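Side-chain contacts in polymerase cofactor VP35 (PDB 3L2A), which acts as a viral polymerase cofactor and, through its RNA-binding interferon inhibitory domain, counters the interferon response of the host: residues A10-L13 with K14-M17; F28-L31 with V32-C36; D58-S61 with P62-L66; A65-Q68 with I69-V73. All blocks are in the same frame, centred on the assembly; numbering follows the deposited sequence.

Contact 1: A10-L13 with K14-M17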
loop_
_atom_site.group_PDB
_atom_site.type_symbol
_atom_site.label_atom_id
_atom_site.label_comp_id
_atom_site.label_asym_id
_atom_site.label_seq_id
_atom_site.Cartn_x
_atom_site.Cartn_y
_atom_site.Cartn_z
ATOM N N ALA A 10 7.900 6.577 -10.216
ATOM C CA ALA A 10 7.111 5.558 -9.505
ATOM C C ALA A 10 7.797 4.191 -9.592
ATOM O O ALA A 10 7.826 3.420 -8.614
ATOM C CB ALA A 10 5.689 5.490 -10.075
ATOM N N LYS A 11 8.384 3.909 -10.753
ATOM C CA LYS A 11 9.076 2.634 -10.966
ATOM C C LYS A 11 10.257 2.525 -9.999
ATOM O O LYS A 11 10.442 1.499 -9.357
ATOM C CB LYS A 11 9.552 2.537 -12.426
ATOM C CG LYS A 11 10.326 1.273 -12.763
ATOM C CD LYS A 11 10.922 1.347 -14.177
ATOM C CE LYS A 11 11.820 0.156 -14.444
ATOM N NZ LYS A 11 11.055 -1.144 -14.384
ATOM N N ASP A 12 11.053 3.588 -9.899
ATOM C CA ASP A 12 12.234 3.553 -9.027
ATOM C C ASP A 12 11.879 3.524 -7.542
ATOM O O ASP A 12 12.556 2.843 -6.743
ATOM C CB ASP A 12 13.188 4.711 -9.348
ATOM C CG ASP A 12 13.927 4.509 -10.662
ATOM O OD1 ASP A 12 13.768 3.433 -11.304
ATOM O OD2 ASP A 12 14.692 5.419 -11.045
ATOM N N LEU A 13 10.825 4.246 -7.152
ATOM C CA LEU A 13 10.382 4.178 -5.752
ATOM C C LEU A 13 9.883 2.790 -5.358
ATOM O O LEU A 13 10.208 2.291 -4.277
ATOM C CB LEU A 13 9.333 5.258 -5.452
ATOM C CG LEU A 13 8.957 5.358 -3.986
ATOM C CD1 LEU A 13 10.152 5.699 -3.088
ATOM C CD2 LEU A 13 7.872 6.420 -3.893
ATOM N N LYS A 14 9.089 2.164 -6.232
ATOM C CA LYS A 14 8.635 0.789 -6.016
ATOM C C LYS A 14 9.843 -0.127 -5.801
ATOM O O LYS A 14 9.864 -0.946 -4.882
ATOM C CB LYS A 14 7.788 0.319 -7.188
ATOM C CG LYS A 14 7.318 -1.131 -7.041
ATOM C CD LYS A 14 6.667 -1.631 -8.295
ATOM C CE LYS A 14 6.432 -3.124 -8.204
ATOM N NZ LYS A 14 5.423 -3.561 -9.212
ATOM N N GLU A 15 10.869 0.028 -6.641
ATOM C CA GLU A 15 12.050 -0.820 -6.572
ATOM C C GLU A 15 12.783 -0.636 -5.263
ATOM O O GLU A 15 13.143 -1.625 -4.619
ATOM C CB GLU A 15 12.966 -0.542 -7.764
ATOM C CG GLU A 15 12.393 -1.050 -9.072
ATOM C CD GLU A 15 13.281 -0.714 -10.282
ATOM O OE1 GLU A 15 14.279 0.025 -10.106
ATOM O OE2 GLU A 15 12.980 -1.210 -11.401
ATOM N N ILE A 16 12.972 0.614 -4.830
ATOM C CA ILE A 16 13.577 0.886 -3.513
ATOM C C ILE A 16 12.775 0.220 -2.379
ATOM O O ILE A 16 13.341 -0.386 -1.456
ATOM C CB ILE A 16 13.669 2.413 -3.240
ATOM C CG1 ILE A 16 14.788 3.026 -4.097
ATOM C CG2 ILE A 16 13.905 2.712 -1.753
ATOM C CD1 ILE A 16 14.789 4.547 -4.107
ATOM N N MET A 17 11.458 0.361 -2.433
ATOM C CA MET A 17 10.619 -0.180 -1.348
ATOM C C MET A 17 10.625 -1.715 -1.371
ATOM O O MET A 17 10.679 -2.370 -0.310
ATOM C CB MET A 17 9.202 0.392 -1.425
ATOM C CG MET A 17 9.172 1.886 -1.108
ATOM S SD MET A 17 7.505 2.509 -1.332
ATOM C CE MET A 17 7.636 4.089 -0.474
#

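Contact 2: F28-L31 with V32-C36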
loop_
_atom_site.group_PDB
_atom_site.type_symbol
_atom_site.label_atom_id
_atom_site.label_comp_id
_atom_site.label_asym_id
_atom_site.label_seq_id
_atom_site.Cartn_x
_atom_site.Cartn_y
_atom_site.Cartn_z
ATOM N N PHE A 28 2.356 -5.979 2.232
ATOM C CA PHE A 28 3.211 -4.784 2.112
ATOM C C PHE A 28 3.671 -4.537 0.690
ATOM O O PHE A 28 3.833 -3.367 0.284
ATOM C CB PHE A 28 4.381 -4.868 3.094
ATOM C CG PHE A 28 3.939 -4.702 4.510
ATOM C CD1 PHE A 28 3.672 -3.432 5.021
ATOM C CD2 PHE A 28 3.703 -5.825 5.311
ATOM C CE1 PHE A 28 3.219 -3.247 6.338
ATOM C CE2 PHE A 28 3.239 -5.666 6.612
ATOM C CZ PHE A 28 2.991 -4.392 7.140
ATOM N N HIS A 29 3.886 -5.609 -0.073
ATOM C CA HIS A 29 4.129 -5.437 -1.512
ATOM C C HIS A 29 2.926 -4.777 -2.158
ATOM O O HIS A 29 3.076 -3.843 -2.948
ATOM C CB HIS A 29 4.424 -6.771 -2.160
ATOM C CG HIS A 29 5.770 -7.313 -1.790
ATOM N ND1 HIS A 29 5.967 -8.139 -0.706
ATOM C CD2 HIS A 29 6.980 -7.163 -2.376
ATOM C CE1 HIS A 29 7.247 -8.470 -0.634
ATOM N NE2 HIS A 29 7.888 -7.876 -1.630
ATOM N N GLN A 30 1.726 -5.233 -1.790
ATOM C CA GLN A 30 0.512 -4.622 -2.340
ATOM C C GLN A 30 0.415 -3.156 -1.906
ATOM O O GLN A 30 0.072 -2.267 -2.721
ATOM C CB GLN A 30 -0.748 -5.395 -1.943
ATOM C CG GLN A 30 -1.996 -4.856 -2.609
ATOM C CD GLN A 30 -1.966 -4.981 -4.121
ATOM O OE1 GLN A 30 -2.001 -3.974 -4.845
ATOM N NE2 GLN A 30 -1.881 -6.209 -4.606
ATOM N N LEU A 31 0.756 -2.896 -0.639
ATOM C CA LEU A 31 0.762 -1.509 -0.131
ATOM C C LEU A 31 1.722 -0.603 -0.876
ATOM O O LEU A 31 1.367 0.539 -1.160
ATOM C CB LEU A 31 1.008 -1.475 1.378
ATOM C CG LEU A 31 0.892 -0.091 2.032
ATOM C CD1 LEU A 31 -0.425 0.659 1.753
ATOM C CD2 LEU A 31 1.154 -0.227 3.506
ATOM N N VAL A 32 2.914 -1.106 -1.224
ATOM C CA VAL A 32 3.876 -0.316 -2.019
ATOM C C VAL A 32 3.226 0.075 -3.347
ATOM O O VAL A 32 3.309 1.213 -3.771
ATOM C CB VAL A 32 5.137 -1.132 -2.268
ATOM C CG1 VAL A 32 6.016 -0.529 -3.428
ATOM C CG2 VAL A 32 5.960 -1.255 -0.959
ATOM N N GLN A 33 2.561 -0.886 -3.998
ATOM C CA GLN A 33 1.906 -0.570 -5.281
ATOM C C GLN A 33 0.819 0.497 -5.141
ATOM O O GLN A 33 0.713 1.405 -5.986
ATOM C CB GLN A 33 1.320 -1.836 -5.890
ATOM C CG GLN A 33 2.375 -2.869 -6.135
ATOM C CD GLN A 33 1.773 -4.210 -6.488
ATOM O OE1 GLN A 33 0.896 -4.297 -7.347
ATOM N NE2 GLN A 33 2.253 -5.263 -5.842
ATOM N N VAL A 34 0.035 0.386 -4.077
ATOM C CA VAL A 34 -1.072 1.306 -3.799
ATOM C C VAL A 34 -0.500 2.699 -3.550
ATOM O O VAL A 34 -0.980 3.681 -4.106
ATOM C CB VAL A 34 -1.905 0.818 -2.590
ATOM C CG1 VAL A 34 -2.841 1.930 -2.057
ATOM C CG2 VAL A 34 -2.727 -0.485 -2.949
ATOM N N ILE A 35 0.546 2.764 -2.735
ATOM C CA ILE A 35 1.190 4.059 -2.383
ATOM C C ILE A 35 1.823 4.669 -3.607
ATOM O O ILE A 35 1.694 5.884 -3.848
ATOM C CB ILE A 35 2.239 3.816 -1.281
ATOM C CG1 ILE A 35 1.505 3.568 0.056
ATOM C CG2 ILE A 35 3.253 4.974 -1.176
ATOM C CD1 ILE A 35 2.474 3.143 1.224
ATOM N N CYS A 36 2.539 3.859 -4.392
ATOM C CA CYS A 36 3.191 4.423 -5.573
ATOM C C CYS A 36 2.198 4.914 -6.634
ATOM O O CYS A 36 2.455 5.919 -7.292
ATOM C CB CYS A 36 4.206 3.462 -6.194
ATOM S SG CYS A 36 5.623 3.237 -5.164
#

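Contact 3: D58-S61 with P62-L66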
loop_
_atom_site.group_PDB
_atom_site.type_symbol
_atom_site.label_atom_id
_atom_site.label_comp_id
_atom_site.label_asym_id
_atom_site.label_seq_id
_atom_site.Cartn_x
_atom_site.Cartn_y
_atom_site.Cartn_z
ATOM N N ASP A 58 14.906 6.664 11.476
ATOM C CA ASP A 58 14.408 6.538 12.855
ATOM C C ASP A 58 14.482 5.105 13.415
ATOM O O ASP A 58 14.126 4.876 14.578
ATOM C CB ASP A 58 12.939 6.974 12.953
ATOM C CG ASP A 58 12.733 8.465 12.758
ATOM O OD1 ASP A 58 13.700 9.245 12.843
ATOM O OD2 ASP A 58 11.564 8.843 12.499
ATOM N N GLY A 59 14.896 4.145 12.590
ATOM C CA GLY A 59 15.010 2.741 13.003
ATOM C C GLY A 59 13.757 1.909 12.784
ATOM O O GLY A 59 13.643 0.787 13.315
ATOM N N ASP A 60 12.809 2.463 12.027
ATOM C CA ASP A 60 11.595 1.727 11.689
ATOM C C ASP A 60 11.931 0.621 10.701
ATOM O O ASP A 60 12.768 0.820 9.822
ATOM C CB ASP A 60 10.584 2.653 11.038
ATOM C CG ASP A 60 9.998 3.675 12.004
ATOM O OD1 ASP A 60 10.243 3.600 13.228
ATOM O OD2 ASP A 60 9.228 4.506 11.505
ATOM N N SER A 61 11.225 -0.505 10.800
ATOM C CA SER A 61 11.300 -1.491 9.729
ATOM C C SER A 61 10.666 -0.882 8.474
ATOM O O SER A 61 9.876 0.083 8.562
ATOM C CB SER A 61 10.567 -2.787 10.085
ATOM O OG SER A 61 9.169 -2.546 10.214
ATOM N N PRO A 62 11.012 -1.428 7.303
ATOM C CA PRO A 62 10.384 -0.885 6.098
ATOM C C PRO A 62 8.874 -1.003 6.125
ATOM O O PRO A 62 8.184 -0.115 5.646
ATOM C CB PRO A 62 10.959 -1.752 4.986
ATOM C CG PRO A 62 12.316 -2.169 5.544
ATOM C CD PRO A 62 12.014 -2.476 6.985
ATOM N N GLN A 63 8.362 -2.060 6.762
ATOM C CA GLN A 63 6.932 -2.242 6.899
ATOM C C GLN A 63 6.305 -1.144 7.780
ATOM O O GLN A 63 5.245 -0.572 7.440
ATOM C CB GLN A 63 6.669 -3.630 7.484
ATOM C CG GLN A 63 7.117 -4.781 6.565
ATOM C CD GLN A 63 8.480 -5.319 6.934
ATOM O OE1 GLN A 63 9.380 -4.573 7.362
ATOM N NE2 GLN A 63 8.640 -6.626 6.805
ATOM N N CYS A 64 6.972 -0.833 8.888
ATOM C CA CYS A 64 6.544 0.253 9.737
ATOM C C CYS A 64 6.605 1.572 8.988
ATOM O O CYS A 64 5.678 2.383 9.104
ATOM C CB CYS A 64 7.377 0.301 11.016
ATOM S SG CYS A 64 6.863 1.614 12.133
ATOM N N ALA A 65 7.675 1.776 8.205
ATOM C CA ALA A 65 7.822 3.002 7.401
ATOM C C ALA A 65 6.627 3.204 6.452
ATOM O O ALA A 65 6.110 4.319 6.297
ATOM C CB ALA A 65 9.175 2.976 6.635
ATOM N N LEU A 66 6.149 2.106 5.858
ATOM C CA LEU A 66 4.993 2.179 4.968
ATOM C C LEU A 66 3.733 2.515 5.733
ATOM O O LEU A 66 2.910 3.305 5.272
ATOM C CB LEU A 66 4.831 0.868 4.223
ATOM C CG LEU A 66 5.937 0.543 3.203
ATOM C CD1 LEU A 66 5.802 -0.901 2.765
ATOM C CD2 LEU A 66 5.860 1.490 1.980
#

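Contact 4: A65-Q68 with I69-V73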
loop_
_atom_site.group_PDB
_atom_site.type_symbol
_atom_site.label_atom_id
_atom_site.label_comp_id
_atom_site.label_asym_id
_atom_site.label_seq_id
_atom_site.Cartn_x
_atom_site.Cartn_y
_atom_site.Cartn_z
ATOM N N ALA A 65 7.675 1.776 8.205
ATOM C CA ALA A 65 7.822 3.002 7.401
ATOM C C ALA A 65 6.627 3.204 6.452
ATOM O O ALA A 65 6.110 4.319 6.297
ATOM C CB ALA A 65 9.175 2.976 6.635
ATOM N N LEU A 66 6.149 2.106 5.858
ATOM C CA LEU A 66 4.993 2.179 4.968
ATOM C C LEU A 66 3.733 2.515 5.733
ATOM O O LEU A 66 2.910 3.305 5.272
ATOM C CB LEU A 66 4.831 0.868 4.223
ATOM C CG LEU A 66 5.937 0.543 3.203
ATOM C CD1 LEU A 66 5.802 -0.901 2.765
ATOM C CD2 LEU A 66 5.860 1.490 1.980
ATOM N N ILE A 67 3.552 1.900 6.896
ATOM C CA ILE A 67 2.414 2.294 7.736
ATOM C C ILE A 67 2.469 3.790 8.067
ATOM O O ILE A 67 1.474 4.504 7.963
ATOM C CB ILE A 67 2.361 1.451 9.030
ATOM C CG1 ILE A 67 2.039 -0.010 8.694
ATOM C CG2 ILE A 67 1.336 2.030 10.037
ATOM C CD1 ILE A 67 2.120 -0.953 9.906
ATOM N N GLN A 68 3.655 4.270 8.427
ATOM C CA GLN A 68 3.794 5.667 8.804
ATOM C C GLN A 68 3.471 6.599 7.643
ATOM O O GLN A 68 2.853 7.648 7.847
ATOM C CB GLN A 68 5.179 5.914 9.407
ATOM C CG GLN A 68 5.407 5.141 10.722
ATOM C CD GLN A 68 4.449 5.484 11.856
ATOM O OE1 GLN A 68 3.308 5.014 11.902
ATOM N NE2 GLN A 68 4.942 6.244 12.827
ATOM N N ILE A 69 3.869 6.219 6.431
ATOM C CA ILE A 69 3.495 6.992 5.230
ATOM C C ILE A 69 1.997 7.183 5.176
ATOM O O ILE A 69 1.512 8.308 4.969
ATOM C CB ILE A 69 4.025 6.361 3.913
ATOM C CG1 ILE A 69 5.553 6.531 3.822
ATOM C CG2 ILE A 69 3.289 6.953 2.668
ATOM C CD1 ILE A 69 6.272 5.537 2.849
ATOM N N THR A 70 1.251 6.111 5.392
ATOM C CA THR A 70 -0.230 6.179 5.264
ATOM C C THR A 70 -0.849 7.109 6.302
ATOM O O THR A 70 -1.888 7.721 6.050
ATOM C CB THR A 70 -0.903 4.809 5.320
ATOM O OG1 THR A 70 -0.796 4.233 6.630
ATOM C CG2 THR A 70 -0.291 3.865 4.259
ATOM N N LYS A 71 -0.165 7.243 7.432
ATOM C CA LYS A 71 -0.608 8.088 8.546
ATOM C C LYS A 71 -0.132 9.547 8.458
ATOM O O LYS A 71 -0.810 10.464 8.945
ATOM C CB LYS A 71 -0.111 7.465 9.857
ATOM C CG LYS A 71 -0.840 6.155 10.197
ATOM C CD LYS A 71 -0.076 5.307 11.213
ATOM C CE LYS A 71 0.093 5.988 12.558
ATOM N NZ LYS A 71 1.046 5.189 13.422
ATOM N N ARG A 72 1.032 9.767 7.866
ATOM C CA ARG A 72 1.615 11.105 7.892
ATOM C C ARG A 72 1.189 11.932 6.685
ATOM O O ARG A 72 0.915 13.123 6.815
ATOM C CB ARG A 72 3.139 11.036 8.000
ATOM C CG ARG A 72 3.615 10.403 9.294
ATOM C CD ARG A 72 5.126 10.418 9.425
ATOM N NE ARG A 72 5.538 9.681 10.618
ATOM C CZ ARG A 72 6.719 9.095 10.784
ATOM N NH1 ARG A 72 7.649 9.151 9.838
ATOM N NH2 ARG A 72 6.970 8.457 11.914
ATOM N N VAL A 73 1.116 11.286 5.523
ATOM C CA VAL A 73 0.962 11.993 4.263
ATOM C C VAL A 73 -0.528 12.169 3.969
ATOM O O VAL A 73 -1.227 11.168 3.789
ATOM C CB VAL A 73 1.696 11.248 3.117
ATOM C CG1 VAL A 73 1.600 12.034 1.827
ATOM C CG2 VAL A 73 3.184 11.004 3.477
#

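Contact 1: A10-L13 with K14-M17
K11 and E15 are joined by a salt bridge one turn apart on helix 10-19. The E15 side chain can be followed outward from CB, which rests against the carbonyl oxygens of K11 and D12. CG stays anti to the carbonyl carbon of E15 (chi1 -71°), which turns the chain back toward the preceding turn. CG therefore sits close to the backbone, 3.2 Å from K11 O. CD is a little farther from the same oxygen. Beyond CG the chain is extended, and the two carboxylate oxygens part. OE2 meets the end of K11, at 3.5 Å from K11 CE and 3.6 Å from K11 NZ. The lysine chain bends at its last torsion (chi4 62°). OE1 faces another acid, 3.6 Å from D12 OD1, with the two carboxylate planes 30° apart. This like-charge pair probably costs some energy, which the lysine may offset.

On another side of the helix, M17 runs out extended to its methyl group. M17 CE reaches the branched end of L13 and lies 4.0 Å from L13 CG. Below the side chains, M17 N donates to L13 O at 2.9 Å, one of four successive helical backbone bonds. L13 and M17 face inward. L13 packs on L45 and H49 of helix 45-57, and M17 on V32 of helix 27-41 and L66 and I69 of helix 62-72.

Contact 2: F28-L31 with V32-C36
L31 and I35 form the apolar side-chain contact here, one turn apart on helix 27-41. I35 CD1 lies 3.7 Å from L31 CG, and the two chains cross at a slant. I35 CG1 and CD1 touch L31 CD1 as well. In L31 a chi1 of -174° puts CG beside the carbonyl carbon, where it meets I35 CD1. Beneath them I35 N donates to L31 O at 2.8 Å.

The polar side is built differently. H29 O takes the regular helical bond from Q33 N, at 3.2 Å. Q33 CG lies beside its backbone N (chi1 -59°), and the extended chain runs along H29 O, which Q33 NE2 meets in a weak bond at 3.3 Å. The amide of Q30 stands near that of Q33, their planes 48° apart. V34 CG2 packs against Q30 O at 3.3 Å.

Farther out, Q30 OE1 is hydrogen-bonded to a glycerol, probably a crystallisation additive. H29 ND1 bonds to T26 OG1, and its ring meets Y18 edge-to-face. The helix runs through the middle of the domain. V32 faces helix 10-19, L31 and I35 pack on L66 of helix 62-72, and Q30, L31 and V34 touch V114 of strand 113-118.

Contact 3: D58-S61 with P62-L66
S61 accepts a hydrogen bond from C64 at the start of helix 62-72, so S61 is the N-cap. Two residues earlier, G59, the first residue after helix 45-57 to leave helical geometry, forms a Schellman motif with positive phi (90°). The end of one helix and the start of the next are thus separated by very few residues.

The hydrogen bonds come first. S61 OG lies 3.1 Å from C64 N, and the N-H points almost straight at it. The torsion of S61 (chi1 65°) sets OG between its own nitrogen and carbonyl carbon, where it can face the first turn. S61 O takes the first regular backbone bond, from A65 N at 2.8 Å. That donor lies nearly along the C=O axis. The serine therefore satisfies two amide N-H groups of the opening turn, one with its hydroxyl and one with its carbonyl.

Packing contacts surround the cap. D60 points at C64, and its carboxylate carbon CG lies 3.8 Å from C64 SG. C64 sets SG anti to its own nitrogen, which carries the sulfur toward D60. The Q63 chain bends at chi2 and brings OE1 within 3.5 Å of S61 CB. D60 and A65 also touch S55 of helix 45-57, while Q63 packs on F28 of helix 27-41. At the junction itself, P62 CD lies 3.4 Å from S61 CB, a closeness set largely by the peptide link between them.

Contact 4: A65-Q68 with I69-V73
R72 lays its guanidinium over Q68, with Q68 CB 3.8 Å from one face and over its centre. The amide of Q68 does not stack on it, as the two planes are turned 69° apart. R72 NH2 comes to 3.1 Å from Q68 NE2. Both are donors, so this is not a hydrogen bond. R72 was modelled in two conformers, so the close approach of the two donors is doubtful.

The other end of the Q68 amide is bonded. K71 NZ donates to Q68 OE1 at 2.7 Å, in the plane of the amide and on a lone pair. Two bends bring the groups together, one at chi2 of Q68 (-61°) and one at chi3 of K71 (63°). The K71 chain also runs alongside I67, with K71 CD 3.8 Å from I67 CG2.

These residues form the last turns of helix 62-72, and V73 is the first to leave helical geometry. Here single carbonyl oxygens take two donors. I67 O accepts from K71 N and also from the hydroxyl, T70 OG1, at 2.6 Å. That hydroxyl donates in the carbonyl plane, on a lone pair. Q68 O accepts from R72 N at 2.8 Å and, weakly, from K71 N.

On the buried side I69 lies beside L66, pointing the same way, with I69 CD1 4.2 Å from L66 CD2. I69 also packs on F52 of helix 45-57 and M17 of helix 10-19.

Overall arrangement
From the N terminus, contacts 1, 2 and 3 follow in series, and contact 4 begins on the residues where contact 3 ends. Each lies within one continuous stretch. None closes a long loop, and none nests in another. Contact 1 lies on helix 10-19 and contact 2 on helix 27-41. These two helices meet where M17 CB lies 3.7 Å from V32 CG2. After helix 45-57 the chain turns into contact 3, which starts helix 62-72. Contact 4 finishes that helix, and the two share A65 and L66. L66 is the common point. It packs on M17 of contact 1 and on L31, V32 and I35 of contact 2. Contact 2 also faces strand 113-118, tying the helices to the sheet.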